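Local coordinates for FdtA domain-containing protein (Helicobacter canadensis MIT 98-5491, PDB 7N67) that probably acts as a cupin-fold 3,4-ketoisomerase on a dTDP-linked keto sugar in the biosynthesis of a formylated sugar, and binds dTDP, at residues L28-K33 with S39-E44; L43-L46 with E52-R55. One frame throughout, in Å; residues are numbered along the deposited sequence.

Overall arrangement
From the N terminus, strand 25-35 runs into a short turn and returns as strand 38-44, outermost within the chain in the larger antiparallel sheet; interaction 1 closes this hairpin. The same return strand then leads into interaction 2, where residues 43-46 and 52-55 meet across the loop that carries the chain to strand 55-60, the other outermost strand of that sheet within the chain. The contacts follow one another, neither nested nor crossed, and share L43 and E44. Both reach the second subunit, which continues the sheet beyond strand 38-44. Interaction 1 touches one thymidine diphosphate, whereas R55 of interaction 2 reaches another.

Interaction 1: residues L28-K33 with S39-E44; sequences LNFDAK and SLIALE. With TYD (thymidine-5'-diphosphate), chain E.
With CG placed anti to the carbonyl carbon in both F30 (chi1 -65°, in one of its two conformers) and L43 (chi1 -55°), the phenyl ring and the leucine fork are brought together. In that conformer L43 CD2 sits over the centre of one ring face, 3.6 Å from the F30 centroid, as a CH-pi contact, while L43 CD1 reaches F30 CE2 at 3.5 Å. The ring offers a flat apolar surface, and the forked leucine can use both methyls on it. I41 adds its branch methyl: CG2 lies 3.9 Å from F30 CB, and I41 CG1 packs against the methyl of A32, small enough to fit beside it.

The two segments belong to a beta hairpin, strands 25-35 and 38-44, at the border of the chain's larger sheet in a cupin fold, which the second subunit continues. K33 and L40 form an antiparallel hydrogen-bonded pair: K33 N gives its hydrogen to L40 O at 2.8 Å, in the carbonyl plane, and L40 N returns one to K33 O at 3.0 Å from above that carbonyl's plane. Farther from the turn the segments diverge, and a water bridges them, donating to D31 O at 2.7 Å and accepting from A42 N.

On the face of K33 and L40 lies thymidine diphosphate, held also by R37 and by R68 and H71 of the second subunit. K33 CG lies 3.2 Å from the sugar O4', L40 CD2 meets the thymine ring, and the small side chain of A42 lets the base come close, its CB 3.4 Å from the thymine O4.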
loop_
_atom_site.group_PDB
_atom_site.type_symbol
_atom_site.label_atom_id
_atom_site.label_comp_id
_atom_site.label_asym_id
_atom_site.label_seq_id
_atom_site.Cartn_x
_atom_site.Cartn_y
_atom_site.Cartn_z
ATOM N N LEU B 28 9.889 5.025 19.560
ATOM C CA LEU B 28 8.714 4.546 20.333
ATOM C C LEU B 28 8.295 3.189 19.761
ATOM O O LEU B 28 8.047 3.111 18.546
ATOM C CB LEU B 28 7.599 5.588 20.239
ATOM C CG LEU B 28 8.005 7.014 20.613
ATOM C CD1 LEU B 28 6.891 7.997 20.299
ATOM C CD2 LEU B 28 8.381 7.118 22.081
ATOM N N ASN B 29 8.321 2.147 20.588
ATOM C CA ASN B 29 7.837 0.794 20.228
ATOM C C ASN B 29 6.399 0.670 20.715
ATOM O O ASN B 29 6.203 0.797 21.900
ATOM C CB ASN B 29 8.714 -0.286 20.849
ATOM C CG ASN B 29 10.136 -0.173 20.360
ATOM O OD1 ASN B 29 10.375 -0.235 19.158
ATOM N ND2 ASN B 29 11.069 -0.001 21.279
ATOM N N PHE B 30 5.443 0.430 19.829
ATOM C CA PHE B 30 3.997 0.439 20.159
ATOM C C PHE B 30 3.533 -1.003 20.384
ATOM O O PHE B 30 4.031 -1.896 19.688
ATOM C CB PHE B 30 3.207 1.139 19.050
ATOM C CG PHE B 30 3.506 2.609 18.885
ATOM C CD1 PHE B 30 3.889 3.384 19.967
ATOM C CD2 PHE B 30 3.367 3.229 17.653
ATOM C CE1 PHE B 30 4.146 4.737 19.814
ATOM C CE2 PHE B 30 3.625 4.582 17.502
ATOM C CZ PHE B 30 4.012 5.335 18.583
ATOM N N ASP B 31 2.623 -1.199 21.343
ATOM C CA ASP B 31 1.942 -2.498 21.610
ATOM C C ASP B 31 0.698 -2.533 20.715
ATOM O O ASP B 31 -0.086 -1.550 20.710
ATOM C CB ASP B 31 1.610 -2.698 23.097
ATOM C CG ASP B 31 2.836 -2.788 24.002
ATOM O OD1 ASP B 31 3.785 -3.518 23.643
ATOM O OD2 ASP B 31 2.840 -2.111 25.053
ATOM N N ALA B 32 0.576 -3.601 19.936
ATOM C CA ALA B 32 -0.504 -3.796 18.948
ATOM C C ALA B 32 -1.451 -4.858 19.504
ATOM O O ALA B 32 -0.939 -5.802 20.116
ATOM C CB ALA B 32 0.100 -4.185 17.615
ATOM N N LYS B 33 -2.766 -4.691 19.348
ATOM C CA LYS B 33 -3.766 -5.757 19.642
ATOM C C LYS B 33 -3.977 -6.556 18.349
ATOM O O LYS B 33 -4.608 -6.024 17.396
ATOM C CB LYS B 33 -5.083 -5.192 20.186
ATOM C CG LYS B 33 -5.015 -4.415 21.501
ATOM C CD LYS B 33 -4.365 -5.140 22.673
ATOM C CE LYS B 33 -5.090 -6.391 23.127
ATOM N NZ LYS B 33 -4.375 -7.040 24.253
ATOM N N SER B 39 -4.340 -5.929 13.000
ATOM C CA SER B 39 -3.640 -5.287 14.145
ATOM C C SER B 39 -4.198 -3.894 14.402
ATOM O O SER B 39 -4.515 -3.180 13.440
ATOM C CB SER B 39 -2.168 -5.228 13.932
ATOM O OG SER B 39 -1.606 -6.519 14.077
ATOM N N LEU B 40 -4.323 -3.548 15.677
ATOM C CA LEU B 40 -4.752 -2.206 16.130
ATOM C C LEU B 40 -3.691 -1.646 17.069
ATOM O O LEU B 40 -3.279 -2.326 18.015
ATOM C CB LEU B 40 -6.113 -2.306 16.819
ATOM C CG LEU B 40 -6.890 -0.994 16.915
ATOM C CD1 LEU B 40 -8.384 -1.257 16.995
ATOM C CD2 LEU B 40 -6.442 -0.163 18.112
ATOM N N ILE B 41 -3.251 -0.430 16.785
ATOM C CA ILE B 41 -2.404 0.375 17.703
ATOM C C ILE B 41 -3.238 1.571 18.150
ATOM O O ILE B 41 -3.911 2.179 17.299
ATOM C CB ILE B 41 -1.105 0.771 16.990
ATOM C CG1 ILE B 41 -0.214 -0.453 16.781
ATOM C CG2 ILE B 41 -0.395 1.884 17.743
ATOM C CD1 ILE B 41 0.960 -0.194 15.855
ATOM N N ALA B 42 -3.247 1.842 19.454
ATOM C CA ALA B 42 -3.968 2.986 20.051
ATOM C C ALA B 42 -2.934 3.904 20.711
ATOM O O ALA B 42 -2.084 3.390 21.457
ATOM C CB ALA B 42 -5.029 2.489 21.004
ATOM N N LEU B 43 -2.986 5.199 20.396
ATOM C CA LEU B 43 -2.047 6.215 20.933
ATOM C C LEU B 43 -2.854 7.349 21.569
ATOM O O LEU B 43 -3.628 8.026 20.841
ATOM C CB LEU B 43 -1.122 6.714 19.810
ATOM C CG LEU B 43 -0.345 5.621 19.071
ATOM C CD1 LEU B 43 0.533 6.222 17.986
ATOM C CD2 LEU B 43 0.503 4.798 20.008
ATOM N N GLU B 44 -2.658 7.537 22.881
ATOM C CA GLU B 44 -3.391 8.518 23.727
ATOM C C GLU B 44 -2.469 9.661 24.181
ATOM O O GLU B 44 -1.288 9.414 24.436
ATOM C CB GLU B 44 -3.961 7.804 24.953
ATOM C CG GLU B 44 -4.739 6.544 24.613
ATOM C CD GLU B 44 -5.823 6.215 25.620
ATOM O OE1 GLU B 44 -5.492 5.779 26.739
ATOM O OE2 GLU B 44 -6.977 6.457 25.294
HETATM P PA TYD E . -11.779 -3.779 18.641
HETATM O O1A TYD E . -12.799 -2.948 19.336
HETATM O O2A TYD E . -11.990 -5.252 18.554
HETATM O O3A TYD E . -11.495 -3.162 17.195
HETATM P PB TYD E . -12.412 -2.693 15.974
HETATM O O1B TYD E . -11.439 -2.399 14.833
HETATM O O2B TYD E . -13.299 -3.888 15.706
HETATM O O3B TYD E . -13.183 -1.477 16.396
HETATM O "O5'" TYD E . -10.341 -3.529 19.295
HETATM C "C5'" TYD E . -9.396 -4.616 19.251
HETATM C "C4'" TYD E . -8.667 -4.637 20.567
HETATM O "O4'" TYD E . -7.993 -3.370 20.746
HETATM C "C3'" TYD E . -9.570 -4.846 21.782
HETATM O "O3'" TYD E . -8.992 -5.789 22.673
HETATM C "C2'" TYD E . -9.621 -3.468 22.423
HETATM C "C1'" TYD E . -8.275 -2.867 22.040
HETATM N N1 TYD E . -8.275 -1.388 21.973
HETATM C C2 TYD E . -7.477 -0.697 22.863
HETATM O O2 TYD E . -6.767 -1.256 23.691
HETATM N N3 TYD E . -7.558 0.671 22.758
HETATM C C4 TYD E . -8.324 1.402 21.867
HETATM O O4 TYD E . -8.288 2.640 21.889
HETATM C C5 TYD E . -9.122 0.618 20.955
HETATM C C5M TYD E . -9.978 1.335 19.951
HETATM C C6 TYD E . -9.068 -0.720 21.055
HETATM O O HOH W 1 -2.553 -0.586 21.258
#

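Interaction 2: residues L43-L46 with E52-R55; sequences LENL and EIKR. With TYD (thymidine-5'-diphosphate), chain C.
A side-chain-to-backbone bridge across the loop between strands 38-44 and 55-60 of the cupin fold is the centre of this contact. Just beyond the end of the first strand, N45 presents its carboxamide to the chain returning at E52 and I53. I53 N donates to N45 OD1 at 3.1 Å with an almost straight N-H...O angle of 170°, though the donor stands well above the amide plane. CG of N45 lies anti to its carbonyl carbon (chi1 -71°), which carries the amide across to the opposing backbone. Asparagine suits this place because its oxygen accepts from I53 while its ND2 can donate elsewhere: it makes a weak hydrogen bond to I53 O of the second subunit.

Around the bond, I53 CD1 comes to 3.5 Å of N45 OD1, so the isoleucine flanks the polar oxygen while its hydrocarbon also packs on L131 and on I53 of the second subunit. Nearer the surface, the side chains of L46 and E52 lie across one another at a slant. L46 CD1 meets E52 CG and OE1, each at 3.9 Å; the methylenes of the glutamate give the leucine an apolar neighbour.

K54 and R55 both face A132 as a classic beta bulge, at the point where the loop gives way to strand 55-60. R55 carries its guanidinium away from the N45 bridge to a ligand site, with a bend at chi3 in the chain. NH1 bonds D134 O, and NH2 donates to the thymine O4 of thymidine diphosphate at 2.7 Å in a clearly bent bond (137° at the hydrogen), with the thymine methyl C5M in the guanidinium plane at its edge.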
loop_
_atom_site.group_PDB
_atom_site.type_symbol
_atom_site.label_atom_id
_atom_site.label_comp_id
_atom_site.label_asym_id
_atom_site.label_seq_id
_atom_site.Cartn_x
_atom_site.Cartn_y
_atom_site.Cartn_z
ATOM N N LEU B 43 -2.986 5.199 20.396
ATOM C CA LEU B 43 -2.047 6.215 20.933
ATOM C C LEU B 43 -2.854 7.349 21.569
ATOM O O LEU B 43 -3.628 8.026 20.841
ATOM C CB LEU B 43 -1.122 6.714 19.810
ATOM C CG LEU B 43 -0.345 5.621 19.071
ATOM C CD1 LEU B 43 0.533 6.222 17.986
ATOM C CD2 LEU B 43 0.503 4.798 20.008
ATOM N N GLU B 44 -2.658 7.537 22.881
ATOM C CA GLU B 44 -3.391 8.518 23.727
ATOM C C GLU B 44 -2.469 9.661 24.181
ATOM O O GLU B 44 -1.288 9.414 24.436
ATOM C CB GLU B 44 -3.961 7.804 24.953
ATOM C CG GLU B 44 -4.739 6.544 24.613
ATOM C CD GLU B 44 -5.823 6.215 25.620
ATOM O OE1 GLU B 44 -5.492 5.779 26.739
ATOM O OE2 GLU B 44 -6.977 6.457 25.294
ATOM N N ASN B 45 -3.042 10.853 24.349
ATOM C CA ASN B 45 -2.430 12.022 25.046
ATOM C C ASN B 45 -1.733 11.599 26.348
ATOM O O ASN B 45 -2.319 10.829 27.129
ATOM C CB ASN B 45 -3.469 13.105 25.328
ATOM C CG ASN B 45 -3.884 13.779 24.047
ATOM O OD1 ASN B 45 -3.360 13.415 22.994
ATOM N ND2 ASN B 45 -4.801 14.738 24.127
ATOM N N LEU B 46 -0.518 12.116 26.541
ATOM C CA LEU B 46 0.260 12.073 27.803
ATOM C C LEU B 46 0.351 10.627 28.280
ATOM O O LEU B 46 0.468 10.431 29.495
ATOM C CB LEU B 46 -0.415 12.996 28.824
ATOM C CG LEU B 46 -0.603 14.445 28.347
ATOM C CD1 LEU B 46 -1.455 15.267 29.307
ATOM C CD2 LEU B 46 0.739 15.137 28.132
ATOM N N GLU B 52 0.001 16.655 24.272
ATOM C CA GLU B 52 -1.430 16.669 23.902
ATOM C C GLU B 52 -1.548 16.929 22.410
ATOM O O GLU B 52 -1.145 18.040 21.981
ATOM C CB GLU B 52 -2.184 17.751 24.667
ATOM C CG GLU B 52 -2.363 17.415 26.127
ATOM C CD GLU B 52 -3.252 18.404 26.849
ATOM O OE1 GLU B 52 -3.872 17.988 27.826
ATOM O OE2 GLU B 52 -3.339 19.575 26.411
ATOM N N ILE B 53 -2.120 15.970 21.674
ATOM C CA ILE B 53 -2.347 16.116 20.212
ATOM C C ILE B 53 -3.315 17.289 20.042
ATOM O O ILE B 53 -4.399 17.274 20.657
ATOM C CB ILE B 53 -2.847 14.811 19.556
ATOM C CG1 ILE B 53 -1.912 13.621 19.799
ATOM C CG2 ILE B 53 -3.048 15.015 18.069
ATOM C CD1 ILE B 53 -2.610 12.280 19.759
ATOM N N LYS B 54 -2.893 18.302 19.301
ATOM C CA LYS B 54 -3.730 19.443 18.874
ATOM C C LYS B 54 -3.990 19.349 17.370
ATOM O O LYS B 54 -4.973 19.941 16.882
ATOM C CB LYS B 54 -2.997 20.739 19.215
ATOM C CG LYS B 54 -2.693 20.923 20.697
ATOM C CD LYS B 54 -3.704 21.793 21.424
ATOM C CE LYS B 54 -3.662 21.599 22.924
ATOM N NZ LYS B 54 -4.951 21.970 23.552
ATOM N N ARG B 55 -3.121 18.649 16.650
ATOM C CA ARG B 55 -3.200 18.513 15.175
ATOM C C ARG B 55 -2.522 17.214 14.785
ATOM O O ARG B 55 -1.600 16.794 15.511
ATOM C CB ARG B 55 -2.513 19.694 14.492
ATOM C CG ARG B 55 -2.010 19.426 13.084
ATOM C CD ARG B 55 -1.403 20.688 12.484
ATOM N NE ARG B 55 -0.343 21.227 13.344
ATOM C CZ ARG B 55 0.923 21.463 12.986
ATOM N NH1 ARG B 55 1.766 21.948 13.885
ATOM N NH2 ARG B 55 1.338 21.248 11.746
HETATM P PA TYD C . 5.683 21.254 4.055
HETATM O O1A TYD C . 6.185 21.912 5.292
HETATM O O2A TYD C . 6.270 21.651 2.743
HETATM O O3A TYD C . 5.737 19.669 4.243
HETATM P PB TYD C . 6.852 18.632 4.727
HETATM O O1B TYD C . 6.259 17.251 4.455
HETATM O O2B TYD C . 8.046 18.949 3.853
HETATM O O3B TYD C . 7.118 18.865 6.186
HETATM O "O5'" TYD C . 4.097 21.430 3.954
HETATM C "C5'" TYD C . 3.518 21.468 2.635
HETATM C "C4'" TYD C . 2.432 22.509 2.645
HETATM O "O4'" TYD C . 1.444 22.144 3.635
HETATM C "C3'" TYD C . 2.917 23.918 2.987
HETATM O "O3'" TYD C . 2.336 24.870 2.108
HETATM C "C2'" TYD C . 2.415 24.127 4.407
HETATM C "C1'" TYD C . 1.161 23.266 4.452
HETATM N N1 TYD C . 0.814 22.778 5.806
HETATM C C2 TYD C . -0.374 23.204 6.367
HETATM O O2 TYD C . -1.150 23.954 5.787
HETATM N N3 TYD C . -0.605 22.733 7.638
HETATM C C4 TYD C . 0.200 21.889 8.382
HETATM O O4 TYD C . -0.147 21.544 9.519
HETATM C C5 TYD C . 1.418 21.469 7.730
HETATM C C5M TYD C . 2.345 20.547 8.468
HETATM C C6 TYD C . 1.668 21.933 6.495
#